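Kallikrein-10 (PDB 5LPE) is a secreted, zymogen-like serine peptidase of the kallikrein subfamily that is inhibited by zinc and has a tumour-suppressor role in breast and prostate cancer. Local coordinates at residues V19-G24 with K48-R53; R68-S73 with L99-P104; Y118-P123 with Y217-K222; V161-V166 with A211-V216. All blocks are in the same frame, centred on the assembly; numbering follows the deposited sequence.

Interaction 1 of 4, residues V19-G24 with K48-R53; sequences VSLFNG and KPLWAR
Trp51 lays its indole along Phe22 and reaches past it to Gly24. Its CG, between the backbone N and the carbonyl carbon (chi1 57°), carries the ring over strand 19-23. From CB, which packs on Arg69, the path leads through CG, also by Phe22 O, to Trp51 CD1, 3.1 Å from Phe22 O. Next, Trp51 NE1 donates to Gly24 O at 2.7 Å, the acceptor lying in the indole plane and the bond close to straight (169°). Trp51 CE2 sits 3.3 Å from Phe22 CB, which covers the five-membered ring as a CH-pi contact; CZ2 lies beside Phe22 CB and CG. At the tip, Trp51 CH2 meets Phe22 CD1 at 3.8 Å, and the six-membered rings form an offset stack with planes 24° apart. Strands 18-23 and 51-54 are first and last in the N-terminal six-stranded barrel of the chymotrypsin fold, so this antiparallel pairing closes it. Ser20 with Arg53 and Phe22 with Trp51 are hydrogen-bonded pairs; Leu21 with Ala52 between them is non-hydrogen-bonded. Leu21 CD2 packs on Ala52 CB at 3.6 Å, on the face that also meets Leu99 and Leu101. Asn23 ND2 hydrogen-bonds Pro49 O (2.6 Å) in its amide plane.

Interaction 2 of 4, residues R68-S73 with L99-P104; sequences RRTTRS and LKLARP
The guanidinium of Arg68 has the guanidinium of Arg103 stacked on one face, with planes 20° apart and centres 4.5 Å apart; Arg103 NH1 stands over its middle, and Arg68 CD lies over the centre of one face of the Arg103 group. At the Arg68 edge, in plane, is Pro104 O, gripped side-on by two nitrogens. Arg68 NH2 makes the shorter bond, 2.8 Å to Pro104 O, while Arg68 NE reaches the same oxygen at 3.3 Å, both from one face of the carbonyl plane. The chain of Arg68 bends at chi2 (-68°), turning its end toward the 103-104 carbonyls while CG rests on Leu101 CD1. Farther along, strands 66-75 and 97-101 pair antiparallel within the N-terminal barrel, but Thr70 is paired with Leu101, their side chains diverging, whereas Ser73 is paired with Leu99: the one-residue shift is a beta bulge. Accordingly Lys100 O accepts from Thr71 N at 2.9 Å and Lys100 N donates to Arg72 O at 2.7 Å. Around the Leu99 side chain, Thr70 CG2 touches Leu99 CD1 at 3.6 Å, and Ser73 CB touches Leu99 CD2 at 3.5 Å; the hydroxyls of Thr70 and Ser73 bond to Leu50 O and Lys48 NZ. The stacked guanidiniums bring like charges together, a cost probably offset in part by Pro104 O and, through a weak bond from Arg68 NE, by Arg103 O.

Interaction 3 of 4, residues Y118-P123 with Y217-K222; sequences YRCAQP and YTQICK
Opposite first torsions bring the sulfurs of Cys120 and Cys221 together. In Cys120, SG stands anti to the carbonyl carbon and beside the backbone N (chi1 -67°); in Cys221 it lies between the backbone N and the carbonyl carbon (chi1 69°). Cys120 SG and Cys221 SG are bonded at 2.0 Å, and a torsion of 99° about the S-S bond makes the bridge right-handed, with the CB of each cysteine 3.1 Å from the SG of the other. Cys120 CA and Cys221 CA stay 5.4 Å apart. No hydrogen bond crosses between 118-123 and 217-222, so the covalent link carries the contact, which buries just 170 Å². One noncovalent touch beside it is Arg119 O on Cys221 CB at 3.6 Å; that carbonyl accepts a hydrogen bond from Gln198 NE2. The bridge ties the connection between the two barrels of the chymotrypsin fold to the 3-10 segment 220-222, where the chain leaves strand 215-219 of the C-terminal barrel for helix 224-230. Lys222, bent at chi2, folds back so that Lys222 CD lies 4.1 Å and Lys222 NZ 3.9 Å from Cys120 SG. Outside the two segments, the charge of its ammonium group is met by a bound sulfate ion, probably from the crystallisation liquor, with which NZ forms a salt bridge.

Interaction 4 of 4, residues V161-V166 with A211-V216; sequences VFYPGV and AQHPAV. With SO4 (sulfate ion), chain D.
Phe162 presents a ring face to Pro214, whereas Tyr163 meets the same proline's carbonyl with its ring edge. Pro214 CD stands 3.6 Å from the centroid of the Phe162 ring and 13° off its normal, a CH-pi contact over the middle of the face. Nearer the ring's end, Phe162 CE2 comes within 3.4 Å of Gln212 O. The tyrosine has CG anti to its carbonyl carbon (chi1 -53°), which points the ring at 211-216 and brings Tyr163 OH 3.0 Å from Pro214 O, in the phenol plane. Tyr163 OH also touches the edge of the imidazole, 3.4 Å from His213 CD2, while His213 NE2 is hydrogen-bonded to Val205 O. In the chymotrypsin fold this joins the short, weakly bonded helix about 159-162, and the type II turn Tyr163 to Val166 after it, to the chain entering strand 215-219 of the C-terminal barrel. Tyr163 and Val216 run past one another in opposite directions, Tyr163 CE2 to Val216 CG2 at 4.2 Å, and Trp203 meets the tyrosine ring edge-to-face. At the far end, Ala211 N donates to sulfate O3 at 2.9 Å; Arg178, Gly179 and Ser210 also bond this anion, probably a crystallisation component.

In the fold
From the N terminus, interaction 1 comes first, closing a loop of 23 residues between 19-24 and 48-53 and with it the N-terminal barrel. Interaction 2 follows in series, joining 68-73 to 99-104 across 25 residues; its strand 66-75 lies beside strand 51-54, and a probable hydrogen bond between Ala52 N and Arg68 O links the two contacts directly. Interaction 3 then spans 93 residues, fixing the connection between the barrels to the end of strand 215-219. Within that long loop falls interaction 4, which draws 161-166 to 211-216, the residues immediately before 217-222. Interactions 1 and 4 stand in different barrels, centres about 29 Å apart.

Interaction 1 of 4, residues V19-G24 with K48-R53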
loop_
_atom_site.group_PDB
_atom_site.type_symbol
_atom_site.label_atom_id
_atom_site.label_comp_id
_atom_site.label_asym_id
_atom_site.label_seq_id
_atom_site.Cartn_x
_atom_site.Cartn_y
_atom_site.Cartn_z
ATOM N N VAL A 19 6.729 5.116 -0.685
ATOM C CA VAL A 19 7.346 5.078 -2.010
ATOM C C VAL A 19 6.339 5.582 -3.032
ATOM O O VAL A 19 5.192 5.122 -3.055
ATOM C CB VAL A 19 7.818 3.660 -2.398
ATOM C CG1 VAL A 19 8.353 3.658 -3.826
ATOM C CG2 VAL A 19 8.886 3.140 -1.427
ATOM N N SER A 20 6.766 6.516 -3.880
ATOM C CA SER A 20 5.988 6.956 -5.032
ATOM C C SER A 20 6.561 6.321 -6.289
ATOM O O SER A 20 7.777 6.355 -6.506
ATOM C CB SER A 20 5.992 8.478 -5.159
ATOM O OG SER A 20 7.256 9.014 -4.832
ATOM N N LEU A 21 5.688 5.737 -7.103
ATOM C CA LEU A 21 6.083 5.052 -8.326
ATOM C C LEU A 21 5.640 5.882 -9.516
ATOM O O LEU A 21 4.482 6.308 -9.591
ATOM C CB LEU A 21 5.473 3.649 -8.401
ATOM C CG LEU A 21 6.025 2.621 -7.427
ATOM C CD1 LEU A 21 5.143 1.403 -7.374
ATOM C CD2 LEU A 21 7.426 2.233 -7.837
ATOM N N PHE A 22 6.555 6.109 -10.444
ATOM C CA PHE A 22 6.253 6.888 -11.630
ATOM C C PHE A 22 6.416 6.037 -12.878
ATOM O O PHE A 22 7.343 5.226 -12.970
ATOM C CB PHE A 22 7.143 8.118 -11.719
ATOM C CG PHE A 22 6.886 9.115 -10.650
ATOM C CD1 PHE A 22 7.533 9.025 -9.434
ATOM C CD2 PHE A 22 5.992 10.145 -10.850
ATOM C CE1 PHE A 22 7.291 9.950 -8.435
ATOM C CE2 PHE A 22 5.748 11.069 -9.853
ATOM C CZ PHE A 22 6.397 10.970 -8.649
ATOM N N ASN A 23 5.483 6.211 -13.815
ATOM C CA ASN A 23 5.617 5.768 -15.199
ATOM C C ASN A 23 5.846 6.998 -16.069
ATOM O O ASN A 23 5.160 8.014 -15.907
ATOM C CB ASN A 23 4.374 4.995 -15.661
ATOM C CG ASN A 23 4.433 4.610 -17.141
ATOM O OD1 ASN A 23 3.650 5.106 -17.954
ATOM N ND2 ASN A 23 5.372 3.730 -17.492
ATOM N N GLY A 24 6.812 6.908 -16.980
ATOM C CA GLY A 24 7.248 8.101 -17.686
ATOM C C GLY A 24 7.652 9.157 -16.684
ATOM O O GLY A 24 8.416 8.893 -15.746
ATOM N N LYS A 48 3.708 -0.764 -16.422
ATOM C CA LYS A 48 5.172 -0.835 -16.538
ATOM C C LYS A 48 5.666 -0.131 -17.798
ATOM O O LYS A 48 4.915 0.012 -18.759
ATOM C CB LYS A 48 5.643 -2.299 -16.524
ATOM C CG LYS A 48 6.286 -2.732 -15.217
ATOM C CD LYS A 48 6.326 -4.241 -15.086
ATOM C CE LYS A 48 5.152 -4.756 -14.263
ATOM N NZ LYS A 48 5.088 -6.247 -14.184
ATOM N N PRO A 49 6.932 0.310 -17.816
ATOM C CA PRO A 49 7.967 0.318 -16.774
ATOM C C PRO A 49 7.751 1.384 -15.716
ATOM O O PRO A 49 7.084 2.385 -16.001
ATOM C CB PRO A 49 9.244 0.610 -17.557
ATOM C CG PRO A 49 8.783 1.255 -18.815
ATOM C CD PRO A 49 7.489 0.629 -19.141
ATOM N N LEU A 50 8.336 1.182 -14.532
ATOM C CA LEU A 50 8.150 2.071 -13.394
ATOM C C LEU A 50 9.490 2.508 -12.822
ATOM O O LEU A 50 10.533 1.900 -13.079
ATOM C CB LEU A 50 7.332 1.398 -12.286
ATOM C CG LEU A 50 5.848 1.166 -12.534
ATOM C CD1 LEU A 50 5.183 0.662 -11.268
ATOM C CD2 LEU A 50 5.185 2.440 -13.026
ATOM N N TRP A 51 9.448 3.575 -12.024
ATOM C CA TRP A 51 10.601 3.973 -11.236
ATOM C C TRP A 51 10.123 4.583 -9.924
ATOM O O TRP A 51 9.056 5.196 -9.858
ATOM C CB TRP A 51 11.515 4.935 -12.010
ATOM C CG TRP A 51 10.881 6.195 -12.522
ATOM C CD1 TRP A 51 10.168 6.344 -13.680
ATOM C CD2 TRP A 51 10.939 7.503 -11.916
ATOM N NE1 TRP A 51 9.760 7.656 -13.819
ATOM C CE2 TRP A 51 10.227 8.388 -12.756
ATOM C CE3 TRP A 51 11.515 8.007 -10.744
ATOM C CZ2 TRP A 51 10.070 9.746 -12.456
ATOM C CZ3 TRP A 51 11.357 9.367 -10.452
ATOM C CH2 TRP A 51 10.638 10.214 -11.306
ATOM N N ALA A 52 10.938 4.420 -8.883
ATOM C CA ALA A 52 10.518 4.580 -7.497
ATOM C C ALA A 52 11.284 5.710 -6.827
ATOM O O ALA A 52 12.518 5.662 -6.739
ATOM C CB ALA A 52 10.729 3.279 -6.721
ATOM N N ARG A 53 10.550 6.708 -6.330
ATOM C CA ARG A 53 11.098 7.734 -5.450
ATOM C C ARG A 53 10.829 7.322 -4.009
ATOM O O ARG A 53 9.672 7.182 -3.610
ATOM C CB ARG A 53 10.484 9.103 -5.733
ATOM C CG ARG A 53 11.326 10.238 -5.154
ATOM C CD ARG A 53 10.743 11.626 -5.382
ATOM N NE ARG A 53 10.442 12.271 -4.107
ATOM C CZ ARG A 53 9.226 12.328 -3.569
ATOM N NH1 ARG A 53 9.045 12.929 -2.396
ATOM N NH2 ARG A 53 8.190 11.791 -4.207
#

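Interaction 2 of 4, residues R68-S73 with L99-P104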
loop_
_atom_site.group_PDB
_atom_site.type_symbol
_atom_site.label_atom_id
_atom_site.label_comp_id
_atom_site.label_asym_id
_atom_site.label_seq_id
_atom_site.Cartn_x
_atom_site.Cartn_y
_atom_site.Cartn_z
ATOM N N ARG A 68 15.259 5.703 -7.523
ATOM C CA ARG A 68 15.706 4.423 -8.054
ATOM C C ARG A 68 14.753 4.036 -9.168
ATOM O O ARG A 68 13.710 4.651 -9.367
ATOM C CB ARG A 68 15.743 3.302 -7.005
ATOM C CG ARG A 68 16.700 3.512 -5.867
ATOM C CD ARG A 68 18.146 3.462 -6.306
ATOM N NE ARG A 68 19.003 3.347 -5.133
ATOM C CZ ARG A 68 19.411 4.382 -4.408
ATOM N NH1 ARG A 68 19.047 5.607 -4.743
ATOM N NH2 ARG A 68 20.180 4.192 -3.352
ATOM N N ARG A 69 15.124 3.017 -9.914
ATOM C CA ARG A 69 14.230 2.450 -10.899
ATOM C C ARG A 69 14.122 0.970 -10.687
ATOM O O ARG A 69 14.946 0.351 -10.016
ATOM C CB ARG A 69 14.709 2.688 -12.302
ATOM C CG ARG A 69 14.703 4.082 -12.553
ATOM C CD ARG A 69 15.332 4.288 -13.806
ATOM N NE ARG A 69 16.606 4.910 -13.575
ATOM C CZ ARG A 69 17.160 5.674 -14.486
ATOM N NH1 ARG A 69 18.313 6.288 -14.242
ATOM N NH2 ARG A 69 16.441 5.941 -15.577
ATOM N N THR A 70 13.107 0.408 -11.303
ATOM C CA THR A 70 12.809 -0.989 -11.088
ATOM C C THR A 70 13.321 -1.806 -12.270
ATOM O O THR A 70 13.449 -1.310 -13.393
ATOM C CB THR A 70 11.306 -1.182 -10.839
ATOM O OG1 THR A 70 10.571 -0.737 -11.971
ATOM C CG2 THR A 70 10.882 -0.329 -9.661
ATOM N N THR A 71 13.735 -3.030 -11.974
ATOM C CA THR A 71 14.069 -4.003 -13.001
ATOM C C THR A 71 13.097 -5.172 -12.920
ATOM O O THR A 71 12.189 -5.278 -13.747
ATOM C CB THR A 71 15.513 -4.468 -12.841
ATOM O OG1 THR A 71 15.736 -4.823 -11.469
ATOM C CG2 THR A 71 16.467 -3.357 -13.217
ATOM N N ARG A 72 13.239 -6.035 -11.921
ATOM C CA ARG A 72 12.319 -7.154 -11.780
ATOM C C ARG A 72 10.991 -6.660 -11.243
ATOM O O ARG A 72 10.939 -5.848 -10.311
ATOM C CB ARG A 72 12.907 -8.226 -10.868
ATOM C CG ARG A 72 14.164 -8.873 -11.437
ATOM C CD ARG A 72 14.570 -10.035 -10.590
ATOM N NE ARG A 72 13.559 -11.076 -10.598
ATOM C CZ ARG A 72 13.432 -11.984 -9.636
ATOM N NH1 ARG A 72 14.257 -11.959 -8.591
ATOM N NH2 ARG A 72 12.481 -12.916 -9.718
ATOM N N SER A 73 9.915 -7.091 -11.884
ATOM C CA SER A 73 8.569 -6.819 -11.401
ATOM C C SER A 73 7.820 -8.138 -11.367
ATOM O O SER A 73 7.398 -8.637 -12.415
ATOM C CB SER A 73 7.867 -5.839 -12.317
ATOM O OG SER A 73 7.766 -6.441 -13.587
ATOM N N LEU A 99 8.309 -4.992 -6.831
ATOM C CA LEU A 99 9.198 -4.225 -7.690
ATOM C C LEU A 99 10.615 -4.318 -7.143
ATOM O O LEU A 99 10.854 -3.995 -5.972
ATOM C CB LEU A 99 8.747 -2.767 -7.765
ATOM C CG LEU A 99 7.457 -2.562 -8.556
ATOM C CD1 LEU A 99 7.400 -1.178 -9.142
ATOM C CD2 LEU A 99 7.309 -3.593 -9.664
ATOM N N LYS A 100 11.550 -4.751 -7.976
ATOM C CA LYS A 100 12.942 -4.766 -7.559
ATOM C C LYS A 100 13.623 -3.462 -7.959
ATOM O O LYS A 100 13.519 -3.030 -9.108
ATOM C CB LYS A 100 13.682 -5.957 -8.153
ATOM C CG LYS A 100 15.016 -6.189 -7.455
ATOM C CD LYS A 100 16.057 -6.681 -8.420
ATOM C CE LYS A 100 17.049 -7.576 -7.717
ATOM N NZ LYS A 100 17.471 -6.973 -6.445
ATOM N N LEU A 101 14.318 -2.837 -7.014
ATOM C CA LEU A 101 15.059 -1.617 -7.316
ATOM C C LEU A 101 16.394 -1.935 -7.995
ATOM O O LEU A 101 17.096 -2.884 -7.629
ATOM C CB LEU A 101 15.294 -0.794 -6.046
ATOM C CG LEU A 101 14.059 -0.370 -5.245
ATOM C CD1 LEU A 101 14.408 0.661 -4.164
ATOM C CD2 LEU A 101 12.966 0.147 -6.165
ATOM N N ALA A 102 16.727 -1.135 -9.009
ATOM C CA ALA A 102 17.974 -1.327 -9.738
ATOM C C ALA A 102 19.143 -1.383 -8.774
ATOM O O ALA A 102 19.898 -2.357 -8.747
ATOM C CB ALA A 102 18.159 -0.203 -10.758
ATOM N N ARG A 103 19.260 -0.369 -7.926
ATOM C CA ARG A 103 20.285 -0.288 -6.908
ATOM C C ARG A 103 19.643 -0.243 -5.524
ATOM O O ARG A 103 18.569 0.353 -5.352
ATOM C CB ARG A 103 21.163 0.956 -7.118
ATOM C CG ARG A 103 21.771 1.052 -8.512
ATOM C CD ARG A 103 22.652 2.293 -8.677
ATOM N NE ARG A 103 21.910 3.515 -8.999
ATOM C CZ ARG A 103 21.815 4.571 -8.193
ATOM N NH1 ARG A 103 22.411 4.568 -7.003
ATOM N NH2 ARG A 103 21.132 5.638 -8.577
ATOM N N PRO A 104 20.279 -0.860 -4.523
ATOM C CA PRO A 104 19.697 -0.885 -3.176
ATOM C C PRO A 104 19.562 0.508 -2.584
ATOM O O PRO A 104 20.358 1.411 -2.855
ATOM C CB PRO A 104 20.695 -1.722 -2.364
ATOM C CG PRO A 104 21.546 -2.416 -3.363
ATOM C CD PRO A 104 21.573 -1.550 -4.580
#

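Interaction 3 of 4, residues Y118-P123 with Y217-K222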
loop_
_atom_site.group_PDB
_atom_site.type_symbol
_atom_site.label_atom_id
_atom_site.label_comp_id
_atom_site.label_asym_id
_atom_site.label_seq_id
_atom_site.Cartn_x
_atom_site.Cartn_y
_atom_site.Cartn_z
ATOM N N TYR A 118 4.019 -10.191 10.978
ATOM C CA TYR A 118 4.272 -11.477 11.610
ATOM C C TYR A 118 2.986 -12.118 12.130
ATOM O O TYR A 118 3.039 -13.163 12.790
ATOM C CB TYR A 118 5.309 -11.323 12.727
ATOM C CG TYR A 118 4.946 -10.315 13.786
ATOM C CD1 TYR A 118 5.221 -8.967 13.622
ATOM C CD2 TYR A 118 4.326 -10.715 14.956
ATOM C CE1 TYR A 118 4.892 -8.060 14.591
ATOM C CE2 TYR A 118 3.991 -9.810 15.933
ATOM C CZ TYR A 118 4.278 -8.489 15.748
ATOM O OH TYR A 118 3.940 -7.594 16.739
ATOM N N ARG A 119 1.837 -11.533 11.803
ATOM C CA ARG A 119 0.561 -11.736 12.473
ATOM C C ARG A 119 -0.493 -10.994 11.655
ATOM O O ARG A 119 -0.174 -10.031 10.952
ATOM C CB ARG A 119 0.662 -11.169 13.897
ATOM C CG ARG A 119 -0.376 -11.531 14.936
ATOM C CD ARG A 119 -0.165 -10.620 16.185
ATOM N NE ARG A 119 -0.327 -9.193 15.876
ATOM C CZ ARG A 119 -1.503 -8.613 15.624
ATOM N NH1 ARG A 119 -2.616 -9.341 15.640
ATOM N NH2 ARG A 119 -1.575 -7.312 15.349
ATOM N N CYS A 120 -1.745 -11.419 11.772
ATOM C CA CYS A 120 -2.844 -10.780 11.056
ATOM C C CYS A 120 -3.565 -9.812 11.982
ATOM O O CYS A 120 -3.784 -10.103 13.162
ATOM C CB CYS A 120 -3.846 -11.801 10.511
ATOM S SG CYS A 120 -3.264 -12.894 9.195
ATOM N N ALA A 121 -3.921 -8.657 11.442
ATOM C CA ALA A 121 -4.619 -7.655 12.220
ATOM C C ALA A 121 -6.099 -7.996 12.257
ATOM O O ALA A 121 -6.670 -8.451 11.263
ATOM C CB ALA A 121 -4.390 -6.268 11.627
ATOM N N GLN A 122 -6.691 -7.839 13.424
ATOM C CA GLN A 122 -8.075 -8.227 13.622
ATOM C C GLN A 122 -9.025 -7.049 13.423
ATOM O O GLN A 122 -8.635 -5.890 13.593
ATOM C CB GLN A 122 -8.263 -8.817 15.011
ATOM C CG GLN A 122 -7.315 -9.974 15.294
ATOM C CD GLN A 122 -7.489 -11.150 14.340
ATOM O OE1 GLN A 122 -8.597 -11.449 13.889
ATOM N NE2 GLN A 122 -6.385 -11.833 14.038
ATOM N N PRO A 123 -10.276 -7.332 13.066
ATOM C CA PRO A 123 -11.295 -6.281 13.068
ATOM C C PRO A 123 -11.325 -5.547 14.398
ATOM O O PRO A 123 -11.239 -6.148 15.467
ATOM C CB PRO A 123 -12.594 -7.048 12.811
ATOM C CG PRO A 123 -12.175 -8.251 12.045
ATOM C CD PRO A 123 -10.798 -8.616 12.558
ATOM N N TYR A 217 -8.230 -3.554 0.912
ATOM C CA TYR A 217 -6.793 -3.754 0.929
ATOM C C TYR A 217 -6.478 -5.236 0.803
ATOM O O TYR A 217 -7.240 -6.094 1.269
ATOM C CB TYR A 217 -6.180 -3.217 2.215
ATOM C CG TYR A 217 -6.186 -1.717 2.330
ATOM C CD1 TYR A 217 -7.334 -1.028 2.711
ATOM C CD2 TYR A 217 -5.022 -0.987 2.105
ATOM C CE1 TYR A 217 -7.330 0.352 2.828
ATOM C CE2 TYR A 217 -5.000 0.403 2.224
ATOM C CZ TYR A 217 -6.158 1.072 2.587
ATOM O OH TYR A 217 -6.148 2.460 2.698
ATOM N N THR A 218 -5.355 -5.538 0.163
ATOM C CA THR A 218 -4.881 -6.910 0.154
ATOM C C THR A 218 -4.345 -7.251 1.539
ATOM O O THR A 218 -3.596 -6.473 2.127
ATOM C CB THR A 218 -3.805 -7.104 -0.912
ATOM O OG1 THR A 218 -4.307 -6.672 -2.182
ATOM C CG2 THR A 218 -3.417 -8.588 -1.006
ATOM N N GLN A 219 -4.737 -8.400 2.081
ATOM C CA GLN A 219 -4.307 -8.755 3.426
ATOM C C GLN A 219 -2.919 -9.381 3.323
ATOM O O GLN A 219 -2.769 -10.494 2.818
ATOM C CB GLN A 219 -5.317 -9.714 4.041
ATOM C CG GLN A 219 -5.166 -9.987 5.501
ATOM C CD GLN A 219 -6.256 -10.903 5.991
ATOM O OE1 GLN A 219 -6.893 -11.598 5.202
ATOM N NE2 GLN A 219 -6.477 -10.909 7.292
ATOM N N ILE A 220 -1.908 -8.687 3.848
ATOM C CA ILE A 220 -0.517 -9.011 3.527
ATOM C C ILE A 220 -0.001 -10.197 4.352
ATOM O O ILE A 220 0.918 -10.897 3.917
ATOM C CB ILE A 220 0.356 -7.746 3.696
ATOM C CG1 ILE A 220 -0.161 -6.610 2.802
ATOM C CG2 ILE A 220 1.801 -7.988 3.322
ATOM C CD1 ILE A 220 -0.159 -6.896 1.289
ATOM N N CYS A 221 -0.575 -10.445 5.538
ATOM C CA CYS A 221 -0.241 -11.587 6.391
ATOM C C CYS A 221 -0.646 -12.921 5.789
ATOM O O CYS A 221 -0.322 -13.958 6.378
ATOM C CB CYS A 221 -0.926 -11.472 7.750
ATOM S SG CYS A 221 -2.735 -11.665 7.644
ATOM N N LYS A 222 -1.398 -12.921 4.684
ATOM C CA LYS A 222 -1.697 -14.136 3.937
ATOM C C LYS A 222 -0.725 -14.396 2.797
ATOM O O LYS A 222 -0.799 -15.461 2.179
ATOM C CB LYS A 222 -3.113 -14.073 3.346
ATOM C CG LYS A 222 -4.194 -13.582 4.309
ATOM C CD LYS A 222 -4.259 -14.454 5.545
ATOM C CE LYS A 222 -5.656 -14.498 6.109
ATOM N NZ LYS A 222 -5.649 -15.390 7.295
#

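Interaction 4 of 4, residues V161-V166 with A211-V216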
loop_
_atom_site.group_PDB
_atom_site.type_symbol
_atom_site.label_atom_id
_atom_site.label_comp_id
_atom_site.label_asym_id
_atom_site.label_seq_id
_atom_site.Cartn_x
_atom_site.Cartn_y
_atom_site.Cartn_z
ATOM N N VAL A 161 -21.581 -5.908 2.766
ATOM C CA VAL A 161 -22.729 -5.014 2.745
ATOM C C VAL A 161 -22.520 -3.905 1.723
ATOM O O VAL A 161 -23.413 -3.595 0.928
ATOM C CB VAL A 161 -22.977 -4.457 4.157
ATOM C CG1 VAL A 161 -23.770 -3.151 4.105
ATOM C CG2 VAL A 161 -23.698 -5.491 5.002
ATOM N N PHE A 162 -21.337 -3.302 1.709
ATOM C CA PHE A 162 -21.090 -2.236 0.751
ATOM C C PHE A 162 -20.807 -2.769 -0.643
ATOM O O PHE A 162 -21.066 -2.068 -1.631
ATOM C CB PHE A 162 -19.927 -1.380 1.213
ATOM C CG PHE A 162 -20.214 -0.621 2.449
ATOM C CD1 PHE A 162 -20.007 -1.197 3.699
ATOM C CD2 PHE A 162 -20.709 0.671 2.372
ATOM C CE1 PHE A 162 -20.279 -0.495 4.847
ATOM C CE2 PHE A 162 -20.986 1.384 3.521
ATOM C CZ PHE A 162 -20.771 0.801 4.764
ATOM N N TYR A 163 -20.283 -3.989 -0.739
ATOM C CA TYR A 163 -19.900 -4.604 -2.009
ATOM C C TYR A 163 -20.455 -6.017 -2.055
ATOM O O TYR A 163 -19.706 -6.996 -1.950
ATOM C CB TYR A 163 -18.380 -4.609 -2.176
ATOM C CG TYR A 163 -17.747 -3.252 -1.996
ATOM C CD1 TYR A 163 -17.892 -2.268 -2.961
ATOM C CD2 TYR A 163 -17.011 -2.952 -0.861
ATOM C CE1 TYR A 163 -17.325 -1.029 -2.802
ATOM C CE2 TYR A 163 -16.435 -1.704 -0.697
ATOM C CZ TYR A 163 -16.601 -0.747 -1.679
ATOM O OH TYR A 163 -16.041 0.506 -1.548
ATOM N N PRO A 164 -21.772 -6.161 -2.189
ATOM C CA PRO A 164 -22.370 -7.504 -2.194
ATOM C C PRO A 164 -21.890 -8.334 -3.376
ATOM O O PRO A 164 -22.043 -7.945 -4.531
ATOM C CB PRO A 164 -23.872 -7.220 -2.270
ATOM C CG PRO A 164 -23.974 -5.835 -2.800
ATOM C CD PRO A 164 -22.777 -5.097 -2.334
ATOM N N GLY A 165 -21.367 -9.518 -3.077
ATOM C CA GLY A 165 -20.690 -10.325 -4.064
ATOM C C GLY A 165 -19.183 -10.240 -4.007
ATOM O O GLY A 165 -18.517 -10.765 -4.904
ATOM N N VAL A 166 -18.622 -9.582 -3.003
ATOM C CA VAL A 166 -17.170 -9.535 -2.896
ATOM C C VAL A 166 -16.689 -10.802 -2.207
ATOM O O VAL A 166 -17.300 -11.285 -1.248
ATOM C CB VAL A 166 -16.667 -8.267 -2.162
ATOM C CG1 VAL A 166 -17.051 -8.256 -0.686
ATOM C CG2 VAL A 166 -15.169 -8.142 -2.308
ATOM N N ALA A 211 -16.716 9.351 3.521
ATOM C CA ALA A 211 -15.982 8.295 4.192
ATOM C C ALA A 211 -16.834 7.076 4.443
ATOM O O ALA A 211 -16.338 6.107 5.019
ATOM C CB ALA A 211 -15.416 8.780 5.526
ATOM N N GLN A 212 -18.094 7.097 4.030
ATOM C CA GLN A 212 -19.006 6.036 4.430
ATOM C C GLN A 212 -18.586 4.689 3.851
ATOM O O GLN A 212 -18.737 3.663 4.520
ATOM C CB GLN A 212 -20.441 6.419 4.041
ATOM C CG GLN A 212 -20.956 7.650 4.831
ATOM C CD GLN A 212 -22.489 7.799 4.883
ATOM O OE1 GLN A 212 -23.232 6.881 4.546
ATOM N NE2 GLN A 212 -22.956 8.972 5.312
ATOM N N HIS A 213 -18.002 4.669 2.622
ATOM C CA HIS A 213 -17.646 3.323 2.176
ATOM C C HIS A 213 -16.200 2.982 2.560
ATOM O O HIS A 213 -15.315 3.841 2.475
ATOM C CB HIS A 213 -17.811 3.199 0.670
ATOM C CG HIS A 213 -16.911 4.105 -0.100
ATOM N ND1 HIS A 213 -17.053 5.475 -0.091
ATOM C CD2 HIS A 213 -15.832 3.845 -0.876
ATOM C CE1 HIS A 213 -16.113 6.019 -0.846
ATOM N NE2 HIS A 213 -15.355 5.053 -1.329
ATOM N N PRO A 214 -15.948 1.743 2.993
ATOM C CA PRO A 214 -14.578 1.312 3.275
ATOM C C PRO A 214 -13.811 0.936 2.019
ATOM O O PRO A 214 -14.376 0.542 0.997
ATOM C CB PRO A 214 -14.786 0.082 4.164
ATOM C CG PRO A 214 -15.999 -0.526 3.586
ATOM C CD PRO A 214 -16.908 0.666 3.298
ATOM N N ALA A 215 -12.493 1.047 2.118
ATOM C CA ALA A 215 -11.641 0.620 1.027
ATOM C C ALA A 215 -11.286 -0.845 1.198
ATOM O O ALA A 215 -11.489 -1.443 2.251
ATOM C CB ALA A 215 -10.365 1.461 0.966
ATOM N N VAL A 216 -10.657 -1.396 0.170
ATOM C CA VAL A 216 -10.384 -2.820 0.092
ATOM C C VAL A 216 -8.885 -2.972 -0.091
ATOM O O VAL A 216 -8.329 -2.557 -1.117
ATOM C CB VAL A 216 -11.166 -3.502 -1.038
ATOM C CG1 VAL A 216 -10.722 -4.960 -1.194
ATOM C CG2 VAL A 216 -12.646 -3.433 -0.756
HETATM S S SO4 D . -19.225 11.711 5.205
HETATM O O1 SO4 D . -18.914 13.019 4.585
HETATM O O2 SO4 D . -19.975 10.874 4.243
HETATM O O3 SO4 D . -17.964 11.029 5.574
HETATM O O4 SO4 D . -20.044 11.922 6.420
#